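Local coordinates for protein putative TIM-barrel metal-dependent hydrolase (Mycobacterium avium subsp. paratuberculosis S397, PDB 4DZI) that is probably a metal-dependent hydrolase of the amidohydrolase superfamily, with a TIM-barrel fold and a two-metal site occupied here by cadmium, at residues E92-A95 against E99-N102; K204-S207 against R211-D214; R305-A310 against D320-L325. One frame throughout, in Å; residues are numbered along the deposited sequence.

How the contacts relate
All three contacts lie in series along the chain, none enclosing or crossing another. Contact 1 comes first and closes the short turn between strand 91-92 and helix 103-113. Contact 2 follows in the connection from strand 192-193 to helix 214-223, folding residues 204-207 back onto the 3-10 turn that leads into that helix. Contact 3 then pairs helix 298-312 with helix 321-328, just ahead of strand 329-331 of the barrel sheet. Contact 1 lies across the chain's centre from the other two, its centre about 39 Å from that of contact 2. Contacts 2 and 3 have centres about 21 Å apart, and both reach the second subunit.

Contact 1 (E92-A95 against E99-N102); sequences ERLA and EYQN
Leu94 reaches from the turn after strand 91-92 toward Tyr100 and Gln101. Its CB leads to a CG set anti to the backbone N (chi1 -179°), which aims the two methyls at the other segment. CG itself lies 4.1 Å from Gln101 OE1. Beyond it the methyls part: CD1 comes to the edge of the Tyr100 ring, near its plane, 3.9 Å from Tyr100 CD2, while CD2 rests against the end of Gln101, 3.6 Å from Gln101 OE1 and 3.9 Å from Gln101 CD. Gln101 runs extended beyond CG and crosses Leu94 at about a right angle; its amide nitrogen is held elsewhere, by the carbonyl of Tyr17.

Nearer strand 91-92, the two segments are joined through a water. This water gives a hydrogen to Glu92 OE1 at 2.7 Å and accepts one from Tyr100 OH at 2.6 Å, the water lying at the edge of the Tyr100 ring, in its plane. In the three-residue link, His97 lays its ring nearly parallel to that of Tyr100.

Tyr100 is about 12 Å from a cadmium ion, so the contact stands outside the metal site. His97 ties the two segments together a second time, bonding Glu92 OE2 through NE2 and Glu99 OE2 through ND1; two carboxylate partners are consistent with an imidazole protonated at both nitrogens.

Contact 2 (K204-S207 against R211-D214); sequences KPRS and RSHD
Arg206 is the first residue of 204-207 to meet the other segment; Lys204 and Pro205, before it, pack on Gly244 and Ala242 of the second subunit. Arg206 CB lies 3.9 Å from His213 CE1, and the side chain then bends at chi3, bringing NE round to the imidazole. There Arg206 NE donates to His213 NE2 at 2.9 Å in a nearly straight bond, 168° at the hydrogen. The histidine nitrogen lies in the guanidinium plane, whereas NE stands 22° out of the imidazole plane; the two flat groups are turned 66° apart. Alongside, Ser212 OG approaches Arg206 CD at 3.8 Å, its own hydrogen bond going to Asp210. Arg206 NH2 is occupied by the carbonyls of Leu171 and Ala172, tying this loop to the approach of helix 174-186.

Ser207 comes next and meets the ring through its backbone: the carbonyl O is 3.0 Å from His213 CE1, at the ring edge. Its hydroxyl turns to other partners, among them His278 and Ser274.

Both His213 nitrogens are engaged: NE2 accepts from Arg206 and ND1 bonds to the carbonyl of Leu208. That pattern is consistent with a neutral imidazole protonated at ND1.

Contact 3 (R305-A310 against D320-L325); sequences RLKKAA and DPVEQL. With SO4 (sulfate ion), chain J.
Pro321, in the first turn of helix 321-328, fits against Leu306 and Ala310 of helix 298-312. Just ahead of it, Asp320 is the N-cap: its OD1 accepts from Val322 N at 2.9 Å, the NH arriving on the anti side, 30° out of the carboxylate plane, and more weakly from Glu323 N. The proline ring presents CG to Leu306 CB and CD to Ala310 CB, both at 4.0 Å, so one turn of the partner helix brackets it.

These consecutive helices run roughly antiparallel on the way from barrel strand 289-292 to strand 329-331; for segments 305-310 and 321-325 the axes come within 9.8 Å, at 146°.

Val322 CG2, anti to the carbonyl carbon, meets Lys307 CG at 3.9 Å; the lysine bends at chi4 (-56°), which carries NZ over the same methyl. Leu325 packs on Val299 and Ile303 of helix 298-312. Arg305 lies at the subunit interface, NE in a salt bridge with Asp264 and NH1 with Asp265, both of the second subunit. Arg305 NH1 also donates to O1 of a sulfate ion, probably from the crystallisation liquor, at 2.9 Å; Arg301 and Arg266 of the same chain, and Arg266 and Arg305 of the second subunit, also bind it.

Contact 1 (E92-A95 against E99-N102)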
ATOM      1  N   GLU C  92      34.398  -6.919  -1.027  1.00 17.49           N
ATOM      2  CA  GLU C  92      35.714  -6.890  -0.375  1.00 22.50           C
ATOM      3  C   GLU C  92      35.785  -8.066   0.563  1.00 19.49           C
ATOM      4  O   GLU C  92      34.768  -8.691   0.875  1.00 18.92           O
ATOM      5  CB  GLU C  92      35.832  -5.621   0.485  1.00 20.77           C
ATOM      6  CG  GLU C  92      35.816  -4.333  -0.333  1.00 31.79           C
ATOM      7  CD  GLU C  92      35.995  -3.097   0.522  1.00 26.99           C
ATOM      8  OE1 GLU C  92      34.991  -2.597   1.107  1.00 20.56           O
ATOM      9  OE2 GLU C  92      37.150  -2.612   0.605  1.00 51.13           O
ATOM     10  N   ARG C  93      36.981  -8.376   1.056  1.00 19.12           N
ATOM     11  CA  ARG C  93      37.146  -9.401   2.089  0.50 17.98           C
ATOM     12  C   ARG C  93      36.673  -8.899   3.452  1.00 20.40           C
ATOM     13  O   ARG C  93      37.057  -7.803   3.887  1.00 18.53           O
ATOM     14  CB  ARG C  93      38.624  -9.819   2.168  0.50 17.90           C
ATOM     15  CG  ARG C  93      39.186 -10.346   0.854  0.50 24.84           C
ATOM     16  CD  ARG C  93      40.662 -10.730   0.980  0.50 26.75           C
ATOM     17  NE  ARG C  93      40.946 -11.980   0.282  0.50 46.36           N
ATOM     18  CZ  ARG C  93      40.940 -12.117  -1.039  0.50 23.97           C
ATOM     19  NH1 ARG C  93      41.212 -13.297  -1.587  0.50 40.62           N
ATOM     20  NH2 ARG C  93      40.677 -11.074  -1.815  0.50 46.41           N
ATOM     21  N   LEU C  94      35.857  -9.699   4.137  1.00 18.29           N
ATOM     22  CA  LEU C  94      35.356  -9.308   5.442  1.00 18.92           C
ATOM     23  C   LEU C  94      36.490  -9.051   6.447  1.00 16.94           C
ATOM     24  O   LEU C  94      36.414  -8.124   7.238  1.00 21.52           O
ATOM     25  CB  LEU C  94      34.400 -10.367   6.000  1.00 18.93           C
ATOM     26  CG  LEU C  94      33.764 -10.055   7.380  1.00 17.76           C
ATOM     27  CD1 LEU C  94      32.931  -8.777   7.337  1.00 17.88           C
ATOM     28  CD2 LEU C  94      32.871 -11.207   7.796  1.00 18.33           C
ATOM     29  N   ALA C  95      37.545  -9.851   6.393  1.00 22.84           N
ATOM     30  CA  ALA C  95      38.664  -9.666   7.301  1.00 21.28           C
ATOM     31  C   ALA C  95      39.383  -8.323   7.097  1.00 21.26           C
ATOM     32  O   ALA C  95      40.106  -7.872   8.001  1.00 21.67           O
ATOM     33  CB  ALA C  95      39.642 -10.833   7.191  1.00 33.21           C
ATOM     34  N   GLU C  99      35.971  -3.532  11.548  1.00 16.84           N
ATOM     35  CA  GLU C  99      35.036  -2.569  12.156  1.00 14.24           C
ATOM     36  C   GLU C  99      33.576  -3.000  11.932  1.00 14.95           C
ATOM     37  O   GLU C  99      32.651  -2.472  12.588  1.00 15.38           O
ATOM     38  CB  GLU C  99      35.274  -1.155  11.610  1.00 13.78           C
ATOM     39  CG  GLU C  99      34.958  -0.931  10.121  1.00 15.95           C
ATOM     40  CD  GLU C  99      36.079  -1.300   9.164  1.00 21.01           C
ATOM     41  OE1 GLU C  99      37.055  -2.009   9.541  1.00 18.26           O
ATOM     42  OE2 GLU C  99      35.987  -0.861   8.007  1.00 21.33           O
ATOM     43  N   TYR C 100      33.367  -3.978  11.046  1.00 16.17           N
ATOM     44  CA  TYR C 100      31.968  -4.469  10.866  1.00 14.56           C
ATOM     45  C   TYR C 100      31.510  -5.404  11.993  1.00 18.81           C
ATOM     46  O   TYR C 100      30.319  -5.641  12.211  1.00 13.73           O
ATOM     47  CB  TYR C 100      31.829  -5.206   9.518  1.00 13.54           C
ATOM     48  CG  TYR C 100      32.089  -4.381   8.302  1.00 13.31           C
ATOM     49  CD1 TYR C 100      32.204  -2.973   8.359  1.00 13.73           C
ATOM     50  CD2 TYR C 100      32.183  -4.981   7.063  1.00 14.16           C
ATOM     51  CE1 TYR C 100      32.476  -2.223   7.232  1.00 12.64           C
ATOM     52  CE2 TYR C 100      32.412  -4.236   5.935  1.00 14.97           C
ATOM     53  CZ  TYR C 100      32.555  -2.860   6.009  1.00 16.27           C
ATOM     54  OH  TYR C 100      32.796  -2.140   4.865  1.00 16.56           O
ATOM     55  N   GLN C 101      32.451  -6.011  12.695  1.00 13.04           N
ATOM     56  CA  GLN C 101      32.115  -6.994  13.690  1.00 13.66           C
ATOM     57  C   GLN C 101      32.823  -6.801  15.030  1.00 13.61           C
ATOM     58  O   GLN C 101      32.536  -7.523  15.988  1.00 18.79           O
ATOM     59  CB  GLN C 101      32.408  -8.412  13.171  1.00 13.21           C
ATOM     60  CG  GLN C 101      31.773  -8.693  11.807  1.00 15.17           C
ATOM     61  CD  GLN C 101      31.868 -10.173  11.466  1.00 23.02           C
ATOM     62  OE1 GLN C 101      32.976 -10.705  11.368  1.00 24.53           O
ATOM     63  NE2 GLN C 101      30.729 -10.841  11.284  1.00 15.81           N
ATOM     64  N   ASN C 102      33.706  -5.821  15.098  1.00 16.31           N
ATOM     65  CA  ASN C 102      34.507  -5.581  16.322  1.00 17.52           C
ATOM     66  C   ASN C 102      34.351  -4.155  16.837  1.00 12.32           C
ATOM     67  O   ASN C 102      34.620  -3.194  16.093  1.00 14.73           O
ATOM     68  CB  ASN C 102      35.988  -5.797  15.991  1.00 15.62           C
ATOM     69  CG  ASN C 102      36.900  -5.649  17.208  1.00 32.36           C
ATOM     70  OD1 ASN C 102      37.445  -4.576  17.479  1.00 25.54           O
ATOM     71  ND2 ASN C 102      37.080  -6.737  17.934  1.00 27.89           N
TER
HETATM   72  O   HOH W   1      33.043  -3.620   2.690  1.00 19.46           O

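Contact 2 (K204-S207 against R211-D214)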
ATOM      1  N   LYS C 204      -3.927 -15.634  16.426  1.00 26.44           N
ATOM      2  CA  LYS C 204      -4.016 -14.849  15.198  1.00 23.39           C
ATOM      3  C   LYS C 204      -3.092 -13.637  15.378  1.00 21.65           C
ATOM      4  O   LYS C 204      -2.716 -13.327  16.494  1.00 21.44           O
ATOM      5  CB  LYS C 204      -5.433 -14.328  15.012  1.00 28.69           C
ATOM      6  CG  LYS C 204      -5.876 -13.370  16.112  1.00 25.56           C
ATOM      7  CD  LYS C 204      -7.346 -12.992  15.980  1.00 39.74           C
ATOM      8  CE  LYS C 204      -7.618 -12.373  14.621  1.00 37.90           C
ATOM      9  NZ  LYS C 204      -8.919 -11.642  14.582  1.00 45.73           N
ATOM     10  N   PRO C 205      -2.739 -12.949  14.279  1.00 21.83           N
ATOM     11  CA  PRO C 205      -1.834 -11.799  14.431  1.00 19.33           C
ATOM     12  C   PRO C 205      -2.503 -10.623  15.133  1.00 24.42           C
ATOM     13  O   PRO C 205      -3.729 -10.539  15.161  1.00 24.42           O
ATOM     14  CB  PRO C 205      -1.475 -11.414  12.988  1.00 22.10           C
ATOM     15  CG  PRO C 205      -2.538 -12.033  12.132  1.00 35.75           C
ATOM     16  CD  PRO C 205      -3.120 -13.206  12.874  1.00 25.88           C
ATOM     17  N   ARG C 206      -1.705  -9.707  15.682  1.00 15.32           N
ATOM     18  CA  ARG C 206      -2.236  -8.529  16.384  1.00 16.74           C
ATOM     19  C   ARG C 206      -1.706  -7.194  15.808  1.00 18.19           C
ATOM     20  O   ARG C 206      -0.595  -7.103  15.258  1.00 15.23           O
ATOM     21  CB  ARG C 206      -1.927  -8.576  17.892  1.00 17.59           C
ATOM     22  CG  ARG C 206      -2.561  -9.726  18.674  1.00 18.46           C
ATOM     23  CD  ARG C 206      -2.239  -9.558  20.150  1.00 24.53           C
ATOM     24  NE  ARG C 206      -0.827  -9.808  20.484  1.00 18.32           N
ATOM     25  CZ  ARG C 206      -0.248 -11.011  20.556  1.00 18.16           C
ATOM     26  NH1 ARG C 206      -0.919 -12.132  20.267  1.00 18.70           N
ATOM     27  NH2 ARG C 206       1.043 -11.112  20.870  1.00 20.57           N
ATOM     28  N   SER C 207      -2.530  -6.165  15.922  1.00 16.04           N
ATOM     29  CA  SER C 207      -2.121  -4.784  15.696  1.00 19.73           C
ATOM     30  C   SER C 207      -1.050  -4.408  16.728  1.00 20.62           C
ATOM     31  O   SER C 207      -1.074  -4.895  17.851  1.00 17.07           O
ATOM     32  CB  SER C 207      -3.346  -3.895  15.902  1.00 18.07           C
ATOM     33  OG  SER C 207      -3.004  -2.543  15.871  1.00 18.70           O
ATOM     34  N   ARG C 211      -4.471  -3.815  22.937  1.00 22.24           N
ATOM     35  CA  ARG C 211      -4.356  -3.440  24.330  1.00 18.65           C
ATOM     36  C   ARG C 211      -3.461  -4.360  25.150  1.00 16.23           C
ATOM     37  O   ARG C 211      -2.927  -3.937  26.184  1.00 22.43           O
ATOM     38  CB  ARG C 211      -5.751  -3.383  24.979  1.00 27.56           C
ATOM     39  CG  ARG C 211      -6.727  -2.476  24.246  1.00 27.83           C
ATOM     40  CD  ARG C 211      -6.286  -1.022  24.278  1.00 30.13           C
ATOM     41  NE  ARG C 211      -6.115  -0.514  25.644  1.00 32.26           N
ATOM     42  CZ  ARG C 211      -7.113  -0.038  26.390  1.00 53.64           C
ATOM     43  NH1 ARG C 211      -8.344  -0.012  25.908  1.00 30.27           N
ATOM     44  NH2 ARG C 211      -6.888   0.418  27.617  1.00 38.41           N
ATOM     45  N   SER C 212      -3.297  -5.603  24.718  1.00 20.33           N
ATOM     46  CA  SER C 212      -2.400  -6.500  25.428  1.00 18.26           C
ATOM     47  C   SER C 212      -0.920  -6.054  25.343  1.00 18.90           C
ATOM     48  O   SER C 212      -0.064  -6.569  26.074  1.00 23.01           O
ATOM     49  CB  SER C 212      -2.555  -7.951  24.947  1.00 24.81           C
ATOM     50  OG  SER C 212      -2.056  -8.099  23.622  1.00 21.79           O
ATOM     51  N   HIS C 213      -0.628  -5.087  24.474  1.00 20.03           N
ATOM     52  CA  HIS C 213       0.743  -4.572  24.378  1.00 20.91           C
ATOM     53  C   HIS C 213       0.969  -3.383  25.255  1.00 25.40           C
ATOM     54  O   HIS C 213       2.096  -2.892  25.358  1.00 20.64           O
ATOM     55  CB  HIS C 213       1.065  -4.194  22.927  1.00 14.46           C
ATOM     56  CG  HIS C 213       0.820  -5.322  21.947  1.00 13.51           C
ATOM     57  ND1 HIS C 213       0.623  -5.104  20.621  1.00 16.14           N
ATOM     58  CD2 HIS C 213       0.758  -6.692  22.131  1.00 17.94           C
ATOM     59  CE1 HIS C 213       0.430  -6.278  20.008  1.00 12.29           C
ATOM     60  NE2 HIS C 213       0.537  -7.252  20.917  1.00 17.79           N
ATOM     61  N   ASP C 214      -0.092  -2.874  25.879  1.00 20.10           N
ATOM     62  CA  ASP C 214       0.051  -1.682  26.701  1.00 19.89           C
ATOM     63  C   ASP C 214       1.155  -1.756  27.777  1.00 15.32           C
ATOM     64  O   ASP C 214       1.832  -0.771  28.019  1.00 18.77           O
ATOM     65  CB  ASP C 214      -1.282  -1.307  27.349  1.00 23.48           C
ATOM     66  CG  ASP C 214      -2.206  -0.623  26.368  1.00 29.99           C
ATOM     67  OD1 ASP C 214      -1.671   0.067  25.465  1.00 22.32           O
ATOM     68  OD2 ASP C 214      -3.448  -0.797  26.476  1.00 29.34           O
TER

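Contact 3 (R305-A310 against D320-L325)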
ATOM      1  N   ARG C 305      -4.713   9.967   4.920  1.00 14.65           N
ATOM      2  CA  ARG C 305      -5.605   8.890   5.382  1.00 12.34           C
ATOM      3  C   ARG C 305      -5.992   9.040   6.848  1.00 19.12           C
ATOM      4  O   ARG C 305      -7.115   8.696   7.233  1.00 18.79           O
ATOM      5  CB  ARG C 305      -4.921   7.547   5.127  1.00 16.90           C
ATOM      6  CG  ARG C 305      -4.759   7.255   3.638  1.00 15.00           C
ATOM      7  CD  ARG C 305      -3.795   6.090   3.383  1.00 16.16           C
ATOM      8  NE  ARG C 305      -3.762   5.768   1.945  1.00 15.38           N
ATOM      9  CZ  ARG C 305      -2.791   5.083   1.346  1.00 19.89           C
ATOM     10  NH1 ARG C 305      -2.858   4.812   0.046  1.00 16.90           N
ATOM     11  NH2 ARG C 305      -1.722   4.681   2.040  1.00 19.46           N
ATOM     12  N   LEU C 306      -5.080   9.529   7.701  1.00 17.96           N
ATOM     13  CA  LEU C 306      -5.441   9.723   9.110  1.00 15.81           C
ATOM     14  C   LEU C 306      -6.508  10.809   9.226  1.00 18.00           C
ATOM     15  O   LEU C 306      -7.435  10.662  10.014  1.00 22.27           O
ATOM     16  CB  LEU C 306      -4.214  10.125   9.948  1.00 16.53           C
ATOM     17  CG  LEU C 306      -3.254   8.964  10.150  1.00 15.53           C
ATOM     18  CD1 LEU C 306      -1.987   9.517  10.793  1.00 16.54           C
ATOM     19  CD2 LEU C 306      -3.890   7.874  11.016  1.00 18.24           C
ATOM     20  N   LYS C 307      -6.354  11.865   8.429  1.00 18.67           N
ATOM     21  CA  LYS C 307      -7.298  12.987   8.466  1.00 23.69           C
ATOM     22  C   LYS C 307      -8.693  12.496   8.061  1.00 28.53           C
ATOM     23  O   LYS C 307      -9.709  12.901   8.638  1.00 23.50           O
ATOM     24  CB  LYS C 307      -6.870  14.089   7.502  1.00 19.32           C
ATOM     25  CG  LYS C 307      -5.788  15.030   7.985  1.00 25.91           C
ATOM     26  CD  LYS C 307      -5.679  16.190   6.994  1.00 37.51           C
ATOM     27  CE  LYS C 307      -4.411  17.013   7.180  1.00 50.03           C
ATOM     28  NZ  LYS C 307      -4.274  17.549   8.564  1.00 85.96           N
ATOM     29  N   LYS C 308      -8.741  11.649   7.039  1.00 23.94           N
ATOM     30  CA  LYS C 308     -10.013  11.065   6.579  1.00 22.05           C
ATOM     31  C   LYS C 308     -10.608  10.143   7.640  1.00 28.78           C
ATOM     32  O   LYS C 308     -11.789  10.224   7.961  1.00 22.98           O
ATOM     33  CB  LYS C 308      -9.776  10.324   5.258  1.00 20.02           C
ATOM     34  CG  LYS C 308     -10.918   9.423   4.782  1.00 33.14           C
ATOM     35  CD  LYS C 308     -12.078  10.173   4.156  1.00 56.07           C
ATOM     36  CE  LYS C 308     -13.137   9.191   3.664  1.00 71.40           C
ATOM     37  NZ  LYS C 308     -12.589   8.153   2.739  1.00 45.46           N
ATOM     38  N   ALA C 309      -9.801   9.258   8.215  1.00 20.02           N
ATOM     39  CA  ALA C 309     -10.338   8.380   9.246  1.00 18.63           C
ATOM     40  C   ALA C 309     -10.931   9.164  10.466  1.00 20.98           C
ATOM     41  O   ALA C 309     -11.957   8.757  11.023  1.00 21.23           O
ATOM     42  CB  ALA C 309      -9.286   7.359   9.694  1.00 22.50           C
ATOM     43  N   ALA C 310     -10.251  10.230  10.901  1.00 22.12           N
ATOM     44  CA  ALA C 310     -10.630  10.999  12.087  1.00 21.88           C
ATOM     45  C   ALA C 310     -11.910  11.775  11.818  1.00 27.49           C
ATOM     46  O   ALA C 310     -12.731  11.990  12.704  1.00 31.65           O
ATOM     47  CB  ALA C 310      -9.514  11.963  12.494  1.00 27.88           C
ATOM     48  N   ASP C 320      -5.998  14.416  17.897  1.00 20.88           N
ATOM     49  CA  ASP C 320      -5.700  14.641  16.498  1.00 21.21           C
ATOM     50  C   ASP C 320      -4.555  13.700  16.113  1.00 26.71           C
ATOM     51  O   ASP C 320      -3.435  13.855  16.606  1.00 22.43           O
ATOM     52  CB  ASP C 320      -5.309  16.098  16.311  1.00 22.46           C
ATOM     53  CG  ASP C 320      -4.948  16.441  14.882  1.00 33.51           C
ATOM     54  OD1 ASP C 320      -4.666  15.524  14.073  1.00 28.70           O
ATOM     55  OD2 ASP C 320      -4.931  17.649  14.554  1.00 32.13           O
ATOM     56  N   PRO C 321      -4.835  12.706  15.250  1.00 23.24           N
ATOM     57  CA  PRO C 321      -3.805  11.690  14.962  1.00 18.58           C
ATOM     58  C   PRO C 321      -2.604  12.263  14.166  1.00 17.07           C
ATOM     59  O   PRO C 321      -1.475  11.722  14.240  1.00 17.79           O
ATOM     60  CB  PRO C 321      -4.595  10.642  14.130  1.00 19.53           C
ATOM     61  CG  PRO C 321      -5.615  11.498  13.394  1.00 20.14           C
ATOM     62  CD  PRO C 321      -6.080  12.452  14.491  1.00 23.58           C
ATOM     63  N   VAL C 322      -2.819  13.336  13.411  1.00 18.36           N
ATOM     64  CA  VAL C 322      -1.726  13.983  12.705  1.00 16.49           C
ATOM     65  C   VAL C 322      -0.781  14.689  13.682  1.00 18.53           C
ATOM     66  O   VAL C 322       0.437  14.697  13.495  1.00 19.77           O
ATOM     67  CB  VAL C 322      -2.229  14.981  11.654  1.00 18.44           C
ATOM     68  CG1 VAL C 322      -1.064  15.679  10.992  1.00 25.26           C
ATOM     69  CG2 VAL C 322      -3.100  14.248  10.630  1.00 22.06           C
ATOM     70  N   GLU C 323      -1.350  15.328  14.702  1.00 19.11           N
ATOM     71  CA  GLU C 323      -0.510  15.963  15.707  1.00 26.03           C
ATOM     72  C   GLU C 323       0.279  14.923  16.513  1.00 17.83           C
ATOM     73  O   GLU C 323       1.403  15.191  16.933  1.00 22.57           O
ATOM     74  CB  GLU C 323      -1.340  16.874  16.613  1.00 25.82           C
ATOM     75  CG  GLU C 323      -1.822  18.118  15.865  1.00 46.82           C
ATOM     76  CD  GLU C 323      -0.701  18.816  15.096  1.00 78.61           C
ATOM     77  OE1 GLU C 323       0.287  19.202  15.750  1.00 38.81           O
ATOM     78  OE2 GLU C 323      -0.795  18.985  13.849  1.00 37.46           O
ATOM     79  N   GLN C 324      -0.314  13.752  16.727  1.00 17.05           N
ATOM     80  CA  GLN C 324       0.409  12.647  17.370  1.00 19.93           C
ATOM     81  C   GLN C 324       1.565  12.234  16.504  1.00 23.86           C
ATOM     82  O   GLN C 324       2.651  12.018  17.012  1.00 20.26           O
ATOM     83  CB  GLN C 324      -0.493  11.448  17.657  1.00 18.55           C
ATOM     84  CG  GLN C 324      -1.517  11.741  18.757  1.00 18.24           C
ATOM     85  CD  GLN C 324      -2.395  10.554  19.028  1.00 19.44           C
ATOM     86  OE1 GLN C 324      -2.596   9.716  18.151  1.00 22.82           O
ATOM     87  NE2 GLN C 324      -2.930  10.461  20.252  1.00 19.87           N
ATOM     88  N   LEU C 325       1.348  12.138  15.194  1.00 14.75           N
ATOM     89  CA  LEU C 325       2.484  11.833  14.291  1.00 18.36           C
ATOM     90  C   LEU C 325       3.606  12.864  14.428  1.00 24.23           C
ATOM     91  O   LEU C 325       4.792  12.507  14.533  1.00 21.28           O
ATOM     92  CB  LEU C 325       2.027  11.716  12.831  1.00 18.45           C
ATOM     93  CG  LEU C 325       3.116  11.547  11.767  1.00 19.38           C
ATOM     94  CD1 LEU C 325       3.817  10.179  11.896  1.00 16.21           C
ATOM     95  CD2 LEU C 325       2.479  11.718  10.381  1.00 21.84           C
TER
HETATM   96  S   SO4 J 506       0.416   3.025  -0.593  1.00 24.62           S
HETATM   97  O1  SO4 J 506      -0.981   2.677  -0.424  1.00 21.83           O
HETATM   98  O2  SO4 J 506       0.698   4.393  -1.105  1.00 24.84           O
HETATM   99  O3  SO4 J 506       0.872   3.079   0.825  1.00 55.87           O
HETATM  100  O4  SO4 J 506       1.368   2.086  -1.160  1.00 24.54           O